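Local coordinates for protein polyphosphate kinase (Porphyromonas gingivalis, PDB 2O8R) that probably catalyses the reversible transfer of the terminal phosphate of ATP to a growing polyphosphate chain, with magnesium as cofactor, at residues Asp566-Gly571 with Ile648-Asn653; Ser598-Phe603 with Asp644-Gln649; Val611-Ala616 with Arg640-Ile645. The protein carries 3 engineered substitutions. One frame throughout, in Å; residues are numbered along the deposited sequence.

Contact 1: residues Asp566-Gly571 with Ile648-Asn653; sequences DLIVRG and IQLRDN
Leu650, in the last turn of helix 636-651, meets Asp566 and Ile568 on strand 564-569, which lies inside the mixed sheet of a phospholipase D-like domain, the second C-terminal domain of this PPK1-family enzyme. The apolar part of the contact is small. Leu650 CD2 comes within 3.6 Å of Ile568 CD1, the two side chains passing at a slant. Ile568 keeps CG1 beside its backbone N (chi1 -56°), and from there CD1 also reaches Leu650 CG.

Contacts between carbon and polar groups make up the rest. The side chains of Asp566 and Leu650 reach toward each other from opposite directions, and Leu650 CD1 sits 3.4 Å from Asp566 OD2 while CD2 is nearer to OD1. OD2 of this buried carboxylate takes a salt bridge from Arg586 and a hydrogen bond with Tyr538 OH. Gln649 likewise spends its amide outside the contact, with NE2 on Glu596 and OE1 on Lys542. Arg570, a predicted ATP-binding residue, directly follows the strand, so the contact lies at the strand end that leads into a probable nucleotide site. Beyond the leucine, Ile568 CG2 rests 4.0 Å from Gln649 OE1.

Contact 2: residues Ser598-Phe603 with Asp644-Gln649; sequences SRIWCF and DILEIQ. With SO4 (sulfate ion), chain F.
The guanidinium of Arg599 has a sulfate ion at its edge, with the sulfur in the guanidinium plane, while further along the same segment Ile600 and Cys602 turn to Leu646 of helix 636-651. Both terminal nitrogens of Arg599 donate to one sulfate oxygen: NH1 to O4 at 2.9 Å and NH2 to O4 at 2.8 Å. Because a single acceptor is shared in a fork, neither bond is straight, with N-H...O angles of 136° and 143°. The sulfate probably came from the crystallisation liquor. It is also bound by His597, a predicted ATP ligand, and Arg599 NE is held by a salt bridge to Asp617, which probably limits the rotation of the group.

The touch between strand and helix is wholly apolar and centres on one methyl. Leu646 CD1 stands 3.7 Å from Cys602 SG and 3.8 Å from Ile600 CG2. Ile600 and Cys602, two positions apart on strand 600-603, present their side chains on the same face of the sheet. Ile600 CG2 reaches the methyl because it lies anti to the backbone N, with chi1, measured to CG1, at -69°.

Chemically, the segment thus joins two environments: a buried hydrocarbon and sulfur layer beneath the helix, and an anion-binding end where Arg599 and the nearby His597 grip a tetrahedral oxyanion, consistent with a place for phosphate groups in this kinase.

Contact 3: residues Val611-Ala616 with Arg640-Ile645; sequences VFISSA and REIIDI
Val611 packs its two methyls against consecutive isoleucines of helix 636-651, in a helix-on-sheet layer of the phospholipase D-like C-terminal domain. CG1 lies 3.8 Å from Ile642 CG2 and equally near Ile642 CD1, so it rests against both branches of that side chain. The valine and Ile642 lie alongside each other, pointing opposite ways. CG2 turns instead to Ile643, whose CD1 is 4.1 Å away and whose side chain crosses that of the valine at a slant. The valine divides its methyls between the two residues because CG1 is anti to the backbone N (chi1 179°), leaving CG2 beside that nitrogen. A second strand residue extends the patch, with Ile613 meeting Ile642 through their terminal methyls.

Behind these side chains, the backbones lie well apart. Strand segment 611-614 and helix segment 640-645 approach to 9.7 Å between axes, with 77° between their directions, so the strand runs steeply across the helix, and the side chains that meet come from Val611 and Ile613 on the strand and Ile642 and Ile643 on the helix. Around this first shell, Ile600 and Cys602 of the adjoining strand touch Val611, and Ile600 also touches Ile642. Leu346 of strand 345-349 packs against both Ile613 and Ile642, which brings the other C-terminal sheet up to the same cluster.

Further out, the strand end is shaped by a polar turn. Ser614 OG accepts from the backbone N two residues on, forming an ST turn, and also bonds to Thr629 O. In that turn Ala616 N lies 2.9 Å from Ser614 OG, with a nearly straight N-H...O angle of 167°.

From the N terminus, strand 564-569 comes first, followed by strands 600-603 and 610-614; helix 636-651 then receives all three. Contact 1 therefore closes the longest loop, with 76 residues between its segments, contact 2 closes one of 40, and contact 3 one of 23. Contact 3 lies within the span of contact 1, whereas contacts 1 and 2 share Ile648 and Gln649, and contacts 2 and 3 share Asp644 and Ile645. Along the helix the order is reversed: its earlier turns meet the latest of the three strands, and its end the earliest. Strands 600-603 and 610-614 are antiparallel neighbours, and strand 538-543 separates 600-603 from 564-569, so the helix lies across one mixed sheet.

Contact 1: residues Asp566-Gly571 with Ile648-Asn653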
loop_
_atom_site.group_PDB
_atom_site.type_symbol
_atom_site.label_atom_id
_atom_site.label_comp_id
_atom_site.label_asym_id
_atom_site.label_seq_id
_atom_site.Cartn_x
_atom_site.Cartn_y
_atom_site.Cartn_z
ATOM N N ASP A 566 -39.984 -16.245 1.623
ATOM C CA ASP A 566 -38.764 -16.324 2.420
ATOM C C ASP A 566 -37.750 -15.262 1.996
ATOM O O ASP A 566 -37.261 -15.272 0.863
ATOM C CB ASP A 566 -38.128 -17.698 2.287
ATOM C CG ASP A 566 -38.519 -18.630 3.398
ATOM O OD1 ASP A 566 -38.402 -18.254 4.583
ATOM O OD2 ASP A 566 -38.933 -19.760 3.084
ATOM N N LEU A 567 -37.447 -14.353 2.914
ATOM C CA LEU A 567 -36.429 -13.337 2.716
ATOM C C LEU A 567 -35.200 -13.709 3.506
ATOM O O LEU A 567 -35.291 -13.978 4.699
ATOM C CB LEU A 567 -36.910 -11.980 3.220
ATOM C CG LEU A 567 -37.935 -11.242 2.362
ATOM C CD1 LEU A 567 -38.465 -10.035 3.104
ATOM C CD2 LEU A 567 -37.314 -10.814 1.051
ATOM N N ILE A 568 -34.050 -13.726 2.841
ATOM C CA ILE A 568 -32.765 -13.863 3.517
ATOM C C ILE A 568 -31.990 -12.552 3.308
ATOM O O ILE A 568 -31.365 -12.327 2.262
ATOM C CB ILE A 568 -31.996 -15.097 3.008
ATOM C CG1 ILE A 568 -32.847 -16.362 3.164
ATOM C CG2 ILE A 568 -30.696 -15.269 3.755
ATOM C CD1 ILE A 568 -32.192 -17.628 2.628
ATOM N N VAL A 569 -32.085 -11.668 4.299
ATOM C CA VAL A 569 -31.489 -10.326 4.237
ATOM C C VAL A 569 -30.562 -10.065 5.415
ATOM O O VAL A 569 -31.017 -10.055 6.556
ATOM C CB VAL A 569 -32.562 -9.242 4.254
ATOM C CG1 VAL A 569 -31.919 -7.858 4.272
ATOM C CG2 VAL A 569 -33.443 -9.388 3.047
ATOM N N ARG A 570 -29.272 -9.847 5.158
ATOM C CA ARG A 570 -28.343 -9.707 6.280
ATOM C C ARG A 570 -28.298 -8.303 6.856
ATOM O O ARG A 570 -28.193 -8.131 8.069
ATOM C CB ARG A 570 -26.939 -10.249 5.973
ATOM C CG ARG A 570 -26.245 -9.600 4.834
ATOM C CD ARG A 570 -24.737 -9.709 4.937
ATOM N NE ARG A 570 -24.173 -8.555 4.239
ATOM C CZ ARG A 570 -23.435 -7.611 4.809
ATOM N NH1 ARG A 570 -23.090 -7.705 6.086
ATOM N NH2 ARG A 570 -23.012 -6.588 4.087
ATOM N N GLY A 571 -28.404 -7.299 5.999
ATOM C CA GLY A 571 -28.282 -5.915 6.458
ATOM C C GLY A 571 -29.607 -5.252 6.752
ATOM O O GLY A 571 -30.410 -5.747 7.543
ATOM N N ILE A 648 -30.410 -25.023 2.036
ATOM C CA ILE A 648 -29.424 -25.163 3.110
ATOM C C ILE A 648 -29.411 -23.920 4.009
ATOM O O ILE A 648 -29.439 -24.039 5.230
ATOM C CB ILE A 648 -28.022 -25.438 2.577
ATOM C CG1 ILE A 648 -28.041 -26.703 1.720
ATOM C CG2 ILE A 648 -27.045 -25.555 3.733
ATOM C CD1 ILE A 648 -26.695 -27.186 1.264
ATOM N N GLN A 649 -29.408 -22.727 3.416
ATOM C CA GLN A 649 -29.420 -21.534 4.248
ATOM C C GLN A 649 -30.680 -21.469 5.120
ATOM O O GLN A 649 -30.586 -21.185 6.315
ATOM C CB GLN A 649 -29.195 -20.250 3.436
ATOM C CG GLN A 649 -27.860 -20.217 2.695
ATOM C CD GLN A 649 -27.368 -18.807 2.396
ATOM O OE1 GLN A 649 -28.160 -17.889 2.178
ATOM N NE2 GLN A 649 -26.049 -18.632 2.384
ATOM N N LEU A 650 -31.842 -21.779 4.548
ATOM C CA LEU A 650 -33.111 -21.703 5.299
ATOM C C LEU A 650 -33.257 -22.805 6.334
ATOM O O LEU A 650 -34.166 -22.756 7.160
ATOM C CB LEU A 650 -34.319 -21.740 4.366
ATOM C CG LEU A 650 -34.582 -20.489 3.541
ATOM C CD1 LEU A 650 -35.731 -20.802 2.615
ATOM C CD2 LEU A 650 -34.875 -19.264 4.431
ATOM N N ARG A 651 -32.357 -23.785 6.274
ATOM C CA ARG A 651 -32.344 -24.918 7.190
ATOM C C ARG A 651 -31.382 -24.667 8.355
ATOM O O ARG A 651 -31.469 -25.358 9.383
ATOM C CB ARG A 651 -31.947 -26.190 6.433
ATOM C CG ARG A 651 -32.442 -27.506 7.034
ATOM C CD ARG A 651 -31.919 -28.717 6.242
ATOM N NE ARG A 651 -32.047 -28.504 4.800
ATOM C CZ ARG A 651 -31.304 -29.114 3.880
ATOM N NH1 ARG A 651 -30.372 -29.987 4.247
ATOM N NH2 ARG A 651 -31.484 -28.847 2.594
ATOM N N ASP A 652 -30.482 -23.680 8.189
ATOM C CA ASP A 652 -29.492 -23.296 9.215
ATOM C C ASP A 652 -30.110 -23.072 10.579
ATOM O O ASP A 652 -30.933 -22.170 10.750
ATOM C CB ASP A 652 -28.755 -22.012 8.826
ATOM C CG ASP A 652 -27.633 -21.637 9.821
ATOM O OD1 ASP A 652 -26.469 -21.616 9.402
ATOM O OD2 ASP A 652 -27.892 -21.372 11.017
ATOM N N ASN A 653 -29.694 -23.878 11.547
ATOM C CA ASN A 653 -30.090 -23.671 12.948
ATOM C C ASN A 653 -28.960 -23.254 13.889
ATOM O O ASN A 653 -29.133 -23.342 15.105
ATOM C CB ASN A 653 -30.747 -24.932 13.516
ATOM C CG ASN A 653 -29.986 -26.196 13.174
ATOM O OD1 ASN A 653 -28.803 -26.160 12.850
ATOM N ND2 ASN A 653 -30.668 -27.325 13.239
#

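Contact 2: residues Ser598-Phe603 with Asp644-Gln649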
loop_
_atom_site.group_PDB
_atom_site.type_symbol
_atom_site.label_atom_id
_atom_site.label_comp_id
_atom_site.label_asym_id
_atom_site.label_seq_id
_atom_site.Cartn_x
_atom_site.Cartn_y
_atom_site.Cartn_z
ATOM N N SER A 598 -24.301 -12.553 -1.670
ATOM C CA SER A 598 -25.087 -12.938 -2.844
ATOM C C SER A 598 -26.416 -12.196 -2.882
ATOM O O SER A 598 -27.028 -11.912 -1.836
ATOM C CB SER A 598 -25.363 -14.444 -2.849
ATOM O OG SER A 598 -24.191 -15.181 -3.126
ATOM N N ARG A 599 -26.848 -11.870 -4.094
ATOM C CA ARG A 599 -28.204 -11.382 -4.321
ATOM C C ARG A 599 -28.867 -12.308 -5.325
ATOM O O ARG A 599 -28.458 -12.376 -6.491
ATOM C CB ARG A 599 -28.180 -9.945 -4.823
ATOM C CG ARG A 599 -27.391 -9.009 -3.933
ATOM C CD ARG A 599 -26.733 -7.936 -4.746
ATOM N NE ARG A 599 -26.237 -6.875 -3.889
ATOM C CZ ARG A 599 -24.985 -6.432 -3.878
ATOM N NH1 ARG A 599 -24.087 -6.945 -4.703
ATOM N NH2 ARG A 599 -24.638 -5.458 -3.043
ATOM N N ILE A 600 -29.874 -13.046 -4.865
ATOM C CA ILE A 600 -30.482 -14.113 -5.662
ATOM C C ILE A 600 -32.002 -14.101 -5.532
ATOM O O ILE A 600 -32.527 -13.916 -4.434
ATOM C CB ILE A 600 -29.944 -15.496 -5.231
ATOM C CG1 ILE A 600 -28.473 -15.647 -5.634
ATOM C CG2 ILE A 600 -30.797 -16.618 -5.828
ATOM C CD1 ILE A 600 -27.814 -16.961 -5.194
ATOM N N TRP A 601 -32.709 -14.282 -6.645
ATOM C CA TRP A 601 -34.176 -14.302 -6.614
ATOM C C TRP A 601 -34.722 -15.594 -7.215
ATOM O O TRP A 601 -34.332 -15.987 -8.312
ATOM C CB TRP A 601 -34.796 -13.109 -7.364
ATOM C CG TRP A 601 -34.096 -11.775 -7.248
ATOM C CD1 TRP A 601 -33.420 -11.271 -6.160
ATOM C CD2 TRP A 601 -34.056 -10.747 -8.250
ATOM N NE1 TRP A 601 -32.947 -10.009 -6.438
ATOM C CE2 TRP A 601 -33.317 -9.665 -7.712
ATOM C CE3 TRP A 601 -34.561 -10.640 -9.551
ATOM C CZ2 TRP A 601 -33.065 -8.505 -8.433
ATOM C CZ3 TRP A 601 -34.318 -9.470 -10.269
ATOM C CH2 TRP A 601 -33.581 -8.423 -9.706
ATOM N N CYS A 602 -35.627 -16.240 -6.485
ATOM C CA CYS A 602 -36.314 -17.439 -6.950
ATOM C C CYS A 602 -37.808 -17.251 -6.921
ATOM O O CYS A 602 -38.397 -17.028 -5.863
ATOM C CB CYS A 602 -35.971 -18.627 -6.067
ATOM S SG CYS A 602 -34.232 -18.873 -5.957
ATOM N N PHE A 603 -38.422 -17.351 -8.086
ATOM C CA PHE A 603 -39.877 -17.324 -8.175
ATOM C C PHE A 603 -40.400 -18.705 -8.560
ATOM O O PHE A 603 -40.002 -19.261 -9.590
ATOM C CB PHE A 603 -40.325 -16.276 -9.185
ATOM C CG PHE A 603 -39.857 -14.873 -8.861
ATOM C CD1 PHE A 603 -40.701 -13.982 -8.215
ATOM C CD2 PHE A 603 -38.582 -14.439 -9.226
ATOM C CE1 PHE A 603 -40.285 -12.687 -7.929
ATOM C CE2 PHE A 603 -38.166 -13.150 -8.945
ATOM C CZ PHE A 603 -39.018 -12.273 -8.293
ATOM N N ASP A 644 -30.965 -25.558 -3.927
ATOM C CA ASP A 644 -30.433 -26.476 -2.923
ATOM C C ASP A 644 -29.718 -25.662 -1.847
ATOM O O ASP A 644 -30.013 -25.794 -0.656
ATOM C CB ASP A 644 -29.450 -27.453 -3.560
ATOM C CG ASP A 644 -30.129 -28.603 -4.269
ATOM O OD1 ASP A 644 -31.310 -28.889 -3.985
ATOM O OD2 ASP A 644 -29.467 -29.238 -5.110
ATOM N N ILE A 645 -28.811 -24.795 -2.304
ATOM C CA ILE A 645 -27.987 -23.944 -1.457
ATOM C C ILE A 645 -28.840 -23.032 -0.578
ATOM O O ILE A 645 -28.685 -23.012 0.655
ATOM C CB ILE A 645 -26.993 -23.134 -2.320
ATOM C CG1 ILE A 645 -25.866 -24.044 -2.814
ATOM C CG2 ILE A 645 -26.411 -21.956 -1.545
ATOM C CD1 ILE A 645 -25.235 -23.578 -4.093
ATOM N N LEU A 646 -29.768 -22.308 -1.199
ATOM C CA LEU A 646 -30.674 -21.451 -0.441
ATOM C C LEU A 646 -31.491 -22.236 0.577
ATOM O O LEU A 646 -31.798 -21.721 1.645
ATOM C CB LEU A 646 -31.598 -20.690 -1.377
ATOM C CG LEU A 646 -30.869 -19.672 -2.244
ATOM C CD1 LEU A 646 -31.879 -18.941 -3.056
ATOM C CD2 LEU A 646 -30.043 -18.694 -1.403
ATOM N N GLU A 647 -31.829 -23.482 0.248
ATOM C CA GLU A 647 -32.552 -24.345 1.174
ATOM C C GLU A 647 -31.664 -24.688 2.332
ATOM O O GLU A 647 -32.093 -24.623 3.487
ATOM C CB GLU A 647 -33.060 -25.616 0.493
ATOM C CG GLU A 647 -34.353 -25.415 -0.275
ATOM C CD GLU A 647 -34.747 -26.631 -1.070
ATOM O OE1 GLU A 647 -34.333 -27.750 -0.689
ATOM O OE2 GLU A 647 -35.473 -26.466 -2.075
ATOM N N ILE A 648 -30.410 -25.023 2.036
ATOM C CA ILE A 648 -29.424 -25.163 3.110
ATOM C C ILE A 648 -29.411 -23.920 4.009
ATOM O O ILE A 648 -29.439 -24.039 5.230
ATOM C CB ILE A 648 -28.022 -25.438 2.577
ATOM C CG1 ILE A 648 -28.041 -26.703 1.720
ATOM C CG2 ILE A 648 -27.045 -25.555 3.733
ATOM C CD1 ILE A 648 -26.695 -27.186 1.264
ATOM N N GLN A 649 -29.408 -22.727 3.416
ATOM C CA GLN A 649 -29.420 -21.534 4.248
ATOM C C GLN A 649 -30.680 -21.469 5.120
ATOM O O GLN A 649 -30.586 -21.185 6.315
ATOM C CB GLN A 649 -29.195 -20.250 3.436
ATOM C CG GLN A 649 -27.860 -20.217 2.695
ATOM C CD GLN A 649 -27.368 -18.807 2.396
ATOM O OE1 GLN A 649 -28.160 -17.889 2.178
ATOM N NE2 GLN A 649 -26.049 -18.632 2.384
HETATM S S SO4 F . -21.349 -3.931 -3.288
HETATM O O1 SO4 F . -20.650 -4.754 -2.304
HETATM O O2 SO4 F . -22.131 -2.905 -2.583
HETATM O O3 SO4 F . -20.372 -3.292 -4.167
HETATM O O4 SO4 F . -22.181 -4.782 -4.134
#

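Contact 3: residues Val611-Ala616 with Arg640-Ile645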
loop_
_atom_site.group_PDB
_atom_site.type_symbol
_atom_site.label_atom_id
_atom_site.label_comp_id
_atom_site.label_asym_id
_atom_site.label_seq_id
_atom_site.Cartn_x
_atom_site.Cartn_y
_atom_site.Cartn_z
ATOM N N VAL A 611 -34.819 -18.541 -11.598
ATOM C CA VAL A 611 -33.836 -18.046 -10.651
ATOM C C VAL A 611 -33.003 -16.925 -11.249
ATOM O O VAL A 611 -32.467 -17.057 -12.354
ATOM C CB VAL A 611 -32.931 -19.167 -10.141
ATOM C CG1 VAL A 611 -31.891 -18.621 -9.171
ATOM C CG2 VAL A 611 -33.771 -20.251 -9.482
ATOM N N PHE A 612 -32.905 -15.815 -10.520
ATOM C CA PHE A 612 -32.059 -14.713 -10.955
ATOM C C PHE A 612 -30.888 -14.475 -10.023
ATOM O O PHE A 612 -30.996 -14.641 -8.809
ATOM C CB PHE A 612 -32.863 -13.436 -11.099
ATOM C CG PHE A 612 -33.881 -13.483 -12.190
ATOM C CD1 PHE A 612 -33.569 -13.025 -13.463
ATOM C CD2 PHE A 612 -35.153 -13.979 -11.947
ATOM C CE1 PHE A 612 -34.510 -13.063 -14.476
ATOM C CE2 PHE A 612 -36.093 -14.025 -12.948
ATOM C CZ PHE A 612 -35.772 -13.564 -14.214
ATOM N N ILE A 613 -29.770 -14.086 -10.625
ATOM C CA ILE A 613 -28.563 -13.671 -9.928
ATOM C C ILE A 613 -28.427 -12.168 -10.154
ATOM O O ILE A 613 -28.485 -11.715 -11.309
ATOM C CB ILE A 613 -27.343 -14.441 -10.505
ATOM C CG1 ILE A 613 -27.154 -15.749 -9.754
ATOM C CG2 ILE A 613 -26.044 -13.642 -10.457
ATOM C CD1 ILE A 613 -26.142 -16.644 -10.409
ATOM N N SER A 614 -28.279 -11.386 -9.076
ATOM C CA SER A 614 -28.198 -9.928 -9.252
ATOM C C SER A 614 -27.007 -9.191 -8.666
ATOM O O SER A 614 -26.342 -9.658 -7.743
ATOM C CB SER A 614 -29.477 -9.243 -8.779
ATOM O OG SER A 614 -29.491 -7.899 -9.245
ATOM N N SER A 615 -26.761 -8.011 -9.227
ATOM C CA SER A 615 -25.798 -7.061 -8.688
ATOM C C SER A 615 -26.472 -6.112 -7.707
ATOM O O SER A 615 -25.807 -5.478 -6.897
ATOM C CB SER A 615 -25.158 -6.252 -9.817
ATOM O OG SER A 615 -26.091 -5.345 -10.370
ATOM N N ALA A 616 -27.795 -6.027 -7.771
ATOM C CA ALA A 616 -28.539 -5.074 -6.951
ATOM C C ALA A 616 -29.210 -5.688 -5.729
ATOM O O ALA A 616 -29.734 -6.801 -5.791
ATOM C CB ALA A 616 -29.585 -4.367 -7.798
ATOM N N ARG A 640 -31.188 -25.643 -10.016
ATOM C CA ARG A 640 -31.487 -26.606 -8.967
ATOM C C ARG A 640 -30.476 -26.465 -7.840
ATOM O O ARG A 640 -30.833 -26.550 -6.661
ATOM C CB ARG A 640 -31.509 -28.034 -9.553
ATOM C CG ARG A 640 -31.560 -29.215 -8.560
ATOM C CD ARG A 640 -32.650 -29.091 -7.483
ATOM N NE ARG A 640 -33.893 -28.503 -7.979
ATOM C CZ ARG A 640 -34.797 -27.904 -7.208
ATOM N NH1 ARG A 640 -34.600 -27.806 -5.891
ATOM N NH2 ARG A 640 -35.898 -27.394 -7.754
ATOM N N GLU A 641 -29.222 -26.218 -8.208
ATOM C CA GLU A 641 -28.149 -26.096 -7.230
ATOM C C GLU A 641 -28.366 -24.880 -6.332
ATOM O O GLU A 641 -28.231 -24.983 -5.116
ATOM C CB GLU A 641 -26.801 -26.024 -7.934
ATOM C CG GLU A 641 -25.582 -26.055 -7.021
ATOM C CD GLU A 641 -24.284 -25.984 -7.815
ATOM O OE1 GLU A 641 -24.132 -25.064 -8.643
ATOM O OE2 GLU A 641 -23.417 -26.856 -7.628
ATOM N N ILE A 642 -28.723 -23.745 -6.934
ATOM C CA ILE A 642 -28.911 -22.494 -6.198
ATOM C C ILE A 642 -29.997 -22.663 -5.149
ATOM O O ILE A 642 -29.838 -22.265 -3.988
ATOM C CB ILE A 642 -29.259 -21.341 -7.150
ATOM C CG1 ILE A 642 -28.016 -20.927 -7.928
ATOM C CG2 ILE A 642 -29.785 -20.141 -6.394
ATOM C CD1 ILE A 642 -28.314 -20.013 -9.093
ATOM N N ILE A 643 -31.087 -23.294 -5.561
ATOM C CA ILE A 643 -32.182 -23.581 -4.657
ATOM C C ILE A 643 -31.733 -24.534 -3.562
ATOM O O ILE A 643 -32.057 -24.324 -2.392
ATOM C CB ILE A 643 -33.411 -24.107 -5.415
ATOM C CG1 ILE A 643 -33.783 -23.091 -6.496
ATOM C CG2 ILE A 643 -34.573 -24.269 -4.483
ATOM C CD1 ILE A 643 -34.959 -23.459 -7.313
ATOM N N ASP A 644 -30.965 -25.558 -3.927
ATOM C CA ASP A 644 -30.433 -26.476 -2.923
ATOM C C ASP A 644 -29.718 -25.662 -1.847
ATOM O O ASP A 644 -30.013 -25.794 -0.656
ATOM C CB ASP A 644 -29.450 -27.453 -3.560
ATOM C CG ASP A 644 -30.129 -28.603 -4.269
ATOM O OD1 ASP A 644 -31.310 -28.889 -3.985
ATOM O OD2 ASP A 644 -29.467 -29.238 -5.110
ATOM N N ILE A 645 -28.811 -24.795 -2.304
ATOM C CA ILE A 645 -27.987 -23.944 -1.457
ATOM C C ILE A 645 -28.840 -23.032 -0.578
ATOM O O ILE A 645 -28.685 -23.012 0.655
ATOM C CB ILE A 645 -26.993 -23.134 -2.320
ATOM C CG1 ILE A 645 -25.866 -24.044 -2.814
ATOM C CG2 ILE A 645 -26.411 -21.956 -1.545
ATOM C CD1 ILE A 645 -25.235 -23.578 -4.093
#